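Local coordinates for pentatricopeptide repeat-containing protein 10, chloroplastic (Zea mays, PDB 4M59) that binds two specific intergenic RNA regions in the chloroplast, blocking exonucleases and so stabilising chloroplast messenger RNAs, at residues A[296-301]-A[324-329]; A[318-323]-A[344-349]. The protein carries 4 engineered substitutions. All coordinates share one frame; numbering follows the deposited sequence.

Helix 317-328 is common to both interactions, and their centres lie about 15 Å apart. Along the chain the segments alternate: 296-301 comes first, then 318-323, which runs directly into 324-329, and finally 344-349. Interaction 1 uses the later turns of the shared helix to meet helix 298-310, which precedes it, joining the predicted seventh and eighth pentatricopeptide repeats. Interaction 2 uses its earlier turns to meet the end of helix 333-346 and the loop beyond, within the predicted eighth repeat. One helix is thus packed against the helices before and after it, the kind of stacking that builds the RNA-binding superhelix; interaction 1 lies nearer the bound RNA.

Interaction 1: A[296-301]-A[324-329]; sequences GKVDEA and LGMLGK
Met326 carries this contact from helix 317-328 almost alone, laying its terminal methyl against both Val298 and Ala301 at the start of helix 298-310. Met326 CE lies 3.5 Å from Val298 CG1 and 3.7 Å from Ala301 CB, while Val298 CB stands a little farther from the same CE at 3.9 Å. The methionine chain leaves its helix extended through chi2 (-177°) and then bends at chi3 (34°), which turns the methyl aside from the line of the chain and onto the two small side chains. Val298 and Met326 run past each other in opposite directions, and the valine offers its CG1 branch, the one anti to its carbonyl carbon. The backbones come close here, with Val298 CA and Met326 CA 7.3 Å apart. Val298 and Ala301 are buried, and Met289 of helix 282-295 also touches Ala301, while Met326 keeps part of its surface exposed. Such apolar helix-to-helix packing is how successive pentatricopeptide repeats stack into a superhelix: the two segments belong to the predicted seventh and eighth repeats, and their nearest atom is about 7 Å from the bound RNA. Helix 282-295 ends just before, in a Schellman motif where Gly296 takes a positive phi (118°), and the chain then turns into helix 298-310. The other faces are looser and more polar. Lys297 and Asp299 direct their CB atoms away from helix 317-328; Lys297 also packs on Ala258 of the second subunit. Lys297 NZ is hydrogen-bonded to Ala254 O, and Asp299 OD2 forms a salt bridge with Arg332 NH1.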
ATOM      1  N   GLY A 296      -3.383   3.247 -12.975  0.59 81.60           N
ATOM      2  CA  GLY A 296      -2.896   4.535 -12.547  0.59 83.39           C
ATOM      3  C   GLY A 296      -2.976   5.552 -13.655  0.59 83.95           C
ATOM      4  O   GLY A 296      -2.321   6.588 -13.612  0.59 86.14           O
ATOM      5  N   LYS A 297      -3.781   5.252 -14.661  1.00 91.73           N
ATOM      6  CA  LYS A 297      -3.969   6.177 -15.746  1.00 92.04           C
ATOM      7  C   LYS A 297      -5.416   6.616 -15.790  1.00 89.00           C
ATOM      8  O   LYS A 297      -6.245   6.015 -16.454  1.00 86.92           O
ATOM      9  CB  LYS A 297      -3.503   5.560 -17.062  1.00 96.65           C
ATOM     10  CG  LYS A 297      -1.988   5.480 -17.169  0.44 99.80           C
ATOM     11  CD  LYS A 297      -1.513   5.107 -18.554  0.92100.61           C
ATOM     12  CE  LYS A 297      -1.821   3.667 -18.881  1.00 99.26           C
ATOM     13  NZ  LYS A 297      -0.916   3.168 -19.934  0.73100.89           N
ATOM     14  N   VAL A 298      -5.699   7.691 -15.065  1.00 76.77           N
ATOM     15  CA  VAL A 298      -7.058   8.096 -14.763  1.00 73.69           C
ATOM     16  C   VAL A 298      -7.589   9.201 -15.648  1.00 73.36           C
ATOM     17  O   VAL A 298      -8.795   9.377 -15.772  1.00 70.69           O
ATOM     18  CB  VAL A 298      -7.133   8.581 -13.340  1.00 82.62           C
ATOM     19  CG1 VAL A 298      -7.066   7.416 -12.393  1.00 81.84           C
ATOM     20  CG2 VAL A 298      -5.984   9.493 -13.080  1.00 85.87           C
ATOM     21  N   ASP A 299      -6.701   9.954 -16.263  1.00 83.43           N
ATOM     22  CA  ASP A 299      -7.137  11.022 -17.130  1.00 83.38           C
ATOM     23  C   ASP A 299      -7.754  10.403 -18.358  1.00 81.84           C
ATOM     24  O   ASP A 299      -8.610  10.998 -18.996  1.00 80.40           O
ATOM     25  CB  ASP A 299      -5.968  11.905 -17.493  1.00 80.38           C
ATOM     26  CG  ASP A 299      -5.036  12.124 -16.325  0.20 82.49           C
ATOM     27  OD1 ASP A 299      -4.357  11.154 -15.939  0.53 83.27           O
ATOM     28  OD2 ASP A 299      -4.979  13.251 -15.797  1.00 83.40           O
ATOM     29  N   GLU A 300      -7.331   9.187 -18.673  1.00 91.13           N
ATOM     30  CA  GLU A 300      -7.890   8.457 -19.795  1.00 89.68           C
ATOM     31  C   GLU A 300      -9.295   7.993 -19.488  1.00 86.23           C
ATOM     32  O   GLU A 300     -10.198   8.145 -20.296  1.00 84.55           O
ATOM     33  CB  GLU A 300      -7.030   7.250 -20.167  0.36 87.75           C
ATOM     34  CG  GLU A 300      -5.710   7.578 -20.840  1.00 90.98           C
ATOM     35  CD  GLU A 300      -5.209   6.446 -21.713  1.00 91.52           C
ATOM     36  OE1 GLU A 300      -3.981   6.294 -21.865  1.00 93.99           O
ATOM     37  OE2 GLU A 300      -6.047   5.711 -22.263  0.26 89.42           O
ATOM     38  N   ALA A 301      -9.474   7.406 -18.319  1.00 73.17           N
ATOM     39  CA  ALA A 301     -10.762   6.860 -17.965  1.00 70.26           C
ATOM     40  C   ALA A 301     -11.783   7.955 -17.992  1.00 68.63           C
ATOM     41  O   ALA A 301     -12.923   7.759 -18.377  1.00 66.53           O
ATOM     42  CB  ALA A 301     -10.697   6.242 -16.614  1.00 69.84           C
ATOM     43  N   LEU A 324     -15.796   8.806  -9.016  1.00 57.02           N
ATOM     44  CA  LEU A 324     -15.420   9.670  -7.917  1.00 57.23           C
ATOM     45  C   LEU A 324     -14.348   9.030  -7.071  1.00 58.10           C
ATOM     46  O   LEU A 324     -13.396   9.682  -6.668  1.00 58.76           O
ATOM     47  CB  LEU A 324     -16.643  10.000  -7.070  1.00 55.73           C
ATOM     48  CG  LEU A 324     -17.671  10.880  -7.766  1.00 54.87           C
ATOM     49  CD1 LEU A 324     -18.935  10.949  -6.992  1.00 54.79           C
ATOM     50  CD2 LEU A 324     -17.120  12.251  -7.953  1.00 54.73           C
ATOM     51  N   GLY A 325     -14.500   7.742  -6.811  1.00 67.47           N
ATOM     52  CA  GLY A 325     -13.551   7.019  -6.007  1.00 68.17           C
ATOM     53  C   GLY A 325     -12.170   7.097  -6.585  1.00 69.41           C
ATOM     54  O   GLY A 325     -11.204   7.296  -5.872  1.00 70.24           O
ATOM     55  N   MET A 326     -12.097   6.920  -7.901  1.00 80.20           N
ATOM     56  CA  MET A 326     -10.846   7.020  -8.632  1.00 82.02           C
ATOM     57  C   MET A 326     -10.234   8.385  -8.400  1.00 82.91           C
ATOM     58  O   MET A 326      -9.037   8.512  -8.142  1.00 84.84           O
ATOM     59  CB  MET A 326     -11.087   6.835 -10.129  1.00 90.70           C
ATOM     60  CG  MET A 326     -11.285   5.396 -10.568  1.00 90.45           C
ATOM     61  SD  MET A 326     -11.485   5.284 -12.355  1.00 90.49           S
ATOM     62  CE  MET A 326     -10.412   6.612 -12.895  1.00 92.54           C
ATOM     63  N   LEU A 327     -11.065   9.416  -8.498  1.00 73.48           N
ATOM     64  CA  LEU A 327     -10.596  10.767  -8.309  1.00 74.17           C
ATOM     65  C   LEU A 327     -10.228  11.001  -6.867  1.00 73.93           C
ATOM     66  O   LEU A 327      -9.463  11.893  -6.554  1.00 74.81           O
ATOM     67  CB  LEU A 327     -11.684  11.740  -8.699  1.00 71.90           C
ATOM     68  CG  LEU A 327     -12.183  11.620 -10.119  1.00 71.71           C
ATOM     69  CD1 LEU A 327     -13.358  12.513 -10.301  1.00 70.10           C
ATOM     70  CD2 LEU A 327     -11.086  12.021 -11.034  1.00 74.04           C
ATOM     71  N   GLY A 328     -10.797  10.191  -5.990  1.00 71.42           N
ATOM     72  CA  GLY A 328     -10.607  10.371  -4.574  1.00 70.97           C
ATOM     73  C   GLY A 328      -9.167  10.197  -4.206  1.00 72.60           C
ATOM     74  O   GLY A 328      -8.565  11.045  -3.573  1.00 72.88           O
ATOM     75  N   LYS A 329      -8.616   9.123  -4.706  1.00 77.49           N
ATOM     76  CA  LYS A 329      -7.280   8.754  -4.381  1.00 79.65           C
ATOM     77  C   LYS A 329      -6.303   9.717  -4.918  1.00 81.74           C
ATOM     78  O   LYS A 329      -5.171   9.724  -4.526  1.00 83.86           O
ATOM     79  CB  LYS A 329      -6.994   7.405  -4.953  1.00 89.43           C
ATOM     80  CG  LYS A 329      -7.683   6.337  -4.234  1.00 87.88           C
ATOM     81  CD  LYS A 329      -8.209   5.317  -5.176  1.00 87.53           C
ATOM     82  CE  LYS A 329      -8.762   4.154  -4.423  1.00 86.51           C
ATOM     83  NZ  LYS A 329      -9.297   4.515  -3.092  1.00 85.25           N
TER

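Interaction 2: A[318-323]-A[344-349]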
ATOM      1  N   ASN A 318     -23.979   4.474  -9.328  1.00 69.99           N
ATOM      2  CA  ASN A 318     -22.946   3.492  -9.105  1.00 70.49           C
ATOM      3  C   ASN A 318     -21.786   3.751 -10.011  1.00 69.67           C
ATOM      4  O   ASN A 318     -20.642   3.591  -9.627  1.00 69.94           O
ATOM      5  CB  ASN A 318     -23.480   2.103  -9.378  1.00 69.06           C
ATOM      6  CG  ASN A 318     -24.800   1.863  -8.732  1.00 70.22           C
ATOM      7  OD1 ASN A 318     -25.214   2.611  -7.855  1.00 70.84           O
ATOM      8  ND2 ASN A 318     -25.482   0.815  -9.149  1.00 70.78           N
ATOM      9  N   THR A 319     -22.095   4.149 -11.232  1.00 63.50           N
ATOM     10  CA  THR A 319     -21.078   4.491 -12.203  1.00 63.16           C
ATOM     11  C   THR A 319     -20.329   5.746 -11.780  1.00 63.22           C
ATOM     12  O   THR A 319     -19.116   5.814 -11.860  1.00 63.43           O
ATOM     13  CB  THR A 319     -21.710   4.722 -13.567  1.00 69.32           C
ATOM     14  OG1 THR A 319     -22.602   3.651 -13.862  1.00 68.97           O
ATOM     15  CG2 THR A 319     -20.657   4.785 -14.617  1.00 69.23           C
ATOM     16  N   TYR A 320     -21.070   6.737 -11.310  1.00 66.54           N
ATOM     17  CA  TYR A 320     -20.476   7.979 -10.865  1.00 66.27           C
ATOM     18  C   TYR A 320     -19.607   7.796  -9.637  1.00 66.96           C
ATOM     19  O   TYR A 320     -18.511   8.318  -9.591  1.00 66.99           O
ATOM     20  CB  TYR A 320     -21.560   9.016 -10.603  1.00 68.31           C
ATOM     21  CG  TYR A 320     -21.892   9.909 -11.774  1.00 66.61           C
ATOM     22  CD1 TYR A 320     -21.005  10.868 -12.204  1.00 66.13           C
ATOM     23  CD2 TYR A 320     -23.102   9.825 -12.422  1.00 65.55           C
ATOM     24  CE1 TYR A 320     -21.301  11.691 -13.253  1.00 64.89           C
ATOM     25  CE2 TYR A 320     -23.402  10.643 -13.471  1.00 63.92           C
ATOM     26  CZ  TYR A 320     -22.495  11.571 -13.880  1.00 63.69           C
ATOM     27  OH  TYR A 320     -22.781  12.400 -14.927  1.00 63.40           O
ATOM     28  N   ASN A 321     -20.092   7.064  -8.640  1.00 59.00           N
ATOM     29  CA  ASN A 321     -19.306   6.821  -7.438  1.00 59.59           C
ATOM     30  C   ASN A 321     -18.007   6.151  -7.779  1.00 59.71           C
ATOM     31  O   ASN A 321     -16.987   6.394  -7.162  1.00 60.01           O
ATOM     32  CB  ASN A 321     -20.039   5.907  -6.474  1.00 57.89           C
ATOM     33  CG  ASN A 321     -21.369   6.423  -6.086  1.00 58.30           C
ATOM     34  OD1 ASN A 321     -22.243   5.675  -5.694  1.00 59.21           O
ATOM     35  ND2 ASN A 321     -21.534   7.725  -6.184  1.00 57.79           N
ATOM     36  N   LEU A 322     -18.078   5.276  -8.762  1.00 60.44           N
ATOM     37  CA  LEU A 322     -16.929   4.557  -9.234  1.00 60.79           C
ATOM     38  C   LEU A 322     -15.899   5.554  -9.695  1.00 60.96           C
ATOM     39  O   LEU A 322     -14.735   5.461  -9.345  1.00 61.76           O
ATOM     40  CB  LEU A 322     -17.368   3.659 -10.382  1.00 67.73           C
ATOM     41  CG  LEU A 322     -16.414   2.716 -11.084  1.00 68.22           C
ATOM     42  CD1 LEU A 322     -17.172   1.479 -11.398  1.00 68.12           C
ATOM     43  CD2 LEU A 322     -15.887   3.304 -12.370  1.00 68.25           C
ATOM     44  N   VAL A 323     -16.345   6.531 -10.468  1.00 60.26           N
ATOM     45  CA  VAL A 323     -15.460   7.532 -11.027  1.00 60.65           C
ATOM     46  C   VAL A 323     -14.931   8.457  -9.951  1.00 61.03           C
ATOM     47  O   VAL A 323     -13.775   8.839  -9.957  1.00 62.16           O
ATOM     48  CB  VAL A 323     -16.183   8.367 -12.071  1.00 64.88           C
ATOM     49  CG1 VAL A 323     -15.234   9.322 -12.719  1.00 65.69           C
ATOM     50  CG2 VAL A 323     -16.785   7.478 -13.106  1.00 64.45           C
ATOM     51  N   SER A 344     -26.274  15.781  -9.975  1.00 80.77           N
ATOM     52  CA  SER A 344     -27.575  16.290  -9.538  1.00 81.28           C
ATOM     53  C   SER A 344     -28.255  17.207 -10.529  1.00 82.20           C
ATOM     54  O   SER A 344     -29.387  17.620 -10.364  1.00 83.11           O
ATOM     55  CB  SER A 344     -27.447  17.009  -8.216  1.00 78.93           C
ATOM     56  OG  SER A 344     -26.511  18.046  -8.291  1.00 78.58           O
ATOM     57  N   ARG A 345     -27.533  17.535 -11.567  1.00 93.53           N
ATOM     58  CA  ARG A 345     -28.093  18.393 -12.588  1.00 94.99           C
ATOM     59  C   ARG A 345     -28.615  17.559 -13.735  1.00 95.80           C
ATOM     60  O   ARG A 345     -29.593  17.923 -14.370  1.00 97.26           O
ATOM     61  CB  ARG A 345     -27.051  19.372 -13.089  1.00 98.70           C
ATOM     62  CG  ARG A 345     -27.621  20.438 -13.961  1.00100.46           C
ATOM     63  CD  ARG A 345     -26.602  21.490 -14.280  1.00100.82           C
ATOM     64  NE  ARG A 345     -25.494  20.938 -15.042  1.00100.44           N
ATOM     65  CZ  ARG A 345     -24.249  20.854 -14.590  1.00 99.37           C
ATOM     66  NH1 ARG A 345     -23.958  21.298 -13.382  1.00 98.53           N
ATOM     67  NH2 ARG A 345     -23.298  20.336 -15.352  1.00 99.29           N
ATOM     68  N   SER A 346     -27.955  16.436 -13.990  1.00 83.38           N
ATOM     69  CA  SER A 346     -28.334  15.558 -15.082  1.00 84.12           C
ATOM     70  C   SER A 346     -29.319  14.548 -14.582  1.00 84.25           C
ATOM     71  O   SER A 346     -29.864  13.772 -15.352  0.10 85.06           O
ATOM     72  CB  SER A 346     -27.126  14.825 -15.618  1.00 78.98           C
ATOM     73  OG  SER A 346     -26.861  13.702 -14.816  1.00 77.95           O
ATOM     74  N   GLY A 347     -29.540  14.541 -13.284  1.00 98.42           N
ATOM     75  CA  GLY A 347     -30.568  13.701 -12.722  1.00 98.88           C
ATOM     76  C   GLY A 347     -30.081  12.725 -11.685  1.00 97.95           C
ATOM     77  O   GLY A 347     -30.851  12.285 -10.842  1.00 98.39           O
ATOM     78  N   CYS A 348     -28.801  12.381 -11.738  1.00107.41           N
ATOM     79  CA  CYS A 348     -28.266  11.372 -10.844  1.00107.20           C
ATOM     80  C   CYS A 348     -28.112  11.910  -9.445  1.00107.40           C
ATOM     81  O   CYS A 348     -27.214  12.686  -9.167  1.00107.28           O
ATOM     82  CB  CYS A 348     -26.934  10.842 -11.353  1.00126.99           C
ATOM     83  SG  CYS A 348     -27.073   9.896 -12.857  1.00127.21           S
ATOM     84  N   THR A 349     -28.999  11.488  -8.563  1.00 68.57           N
ATOM     85  CA  THR A 349     -28.980  11.957  -7.204  1.00 69.90           C
ATOM     86  C   THR A 349     -28.118  11.067  -6.351  1.00 72.33           C
ATOM     87  O   THR A 349     -28.288   9.861  -6.345  1.00 73.50           O
ATOM     88  CB  THR A 349     -30.375  12.006  -6.635  1.00 77.74           C
ATOM     89  OG1 THR A 349     -31.097  10.863  -7.078  1.00 78.37           O
ATOM     90  CG2 THR A 349     -31.076  13.224  -7.146  1.00 76.31           C
TER
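Ser346 OG, on the exposed side near Tyr320, lies between two carbonyls of the last turn of its own helix, hydrogen-bonded to Met343 O with a weak second bond to Glu342 O, so that a single proton is at most shared between them. Ser346 OG and Tyr320 OH are 4.3 Å apart, too far for a bond. The phenol oxygen has a weak hydrogen bond with Glu342 OE2. The closer meeting is between the tyrosine ring and Cys348. The thiol sits beside one edge of the ring, near its plane, with Cys348 SG 3.8 Å from Tyr320 CE2 and 4.0 Å from Tyr320 CD2. From the Tyr320 ring centroid Cys348 SG is 5.0 Å away and 74° off the normal, which makes this an edge-on sulfur-aromatic contact. Cys348 CB stands above the plane at that edge, 4.1 Å from both Tyr320 CD2 and CE2. With chi1 at -68°, the cysteine sets SG anti to its carbonyl carbon, which lays the sulfur against the ring. Gly347, with a positive phi of 122°, ends helix 333-346 and turns the chain so that Cys348 comes back toward helix 317-328. Met339 and Met343 of helix 333-346 also touch the tyrosine, and its ring meets Phe305 of helix 298-310 edge-to-face. Were Tyr320 an alanine, Cys348 SG would probably lose its aromatic neighbour, Glu342 OE2 its weak hydroxyl partner, and a gap would be likely beside Phe305 and the methionines. The nearest atom of the contact is about 17 Å from the RNA. Tyr320 of the first helix thus packs against the end of the second and the loop beyond it, within the antiparallel two-helix hairpin of a pentatricopeptide repeat, here the predicted eighth.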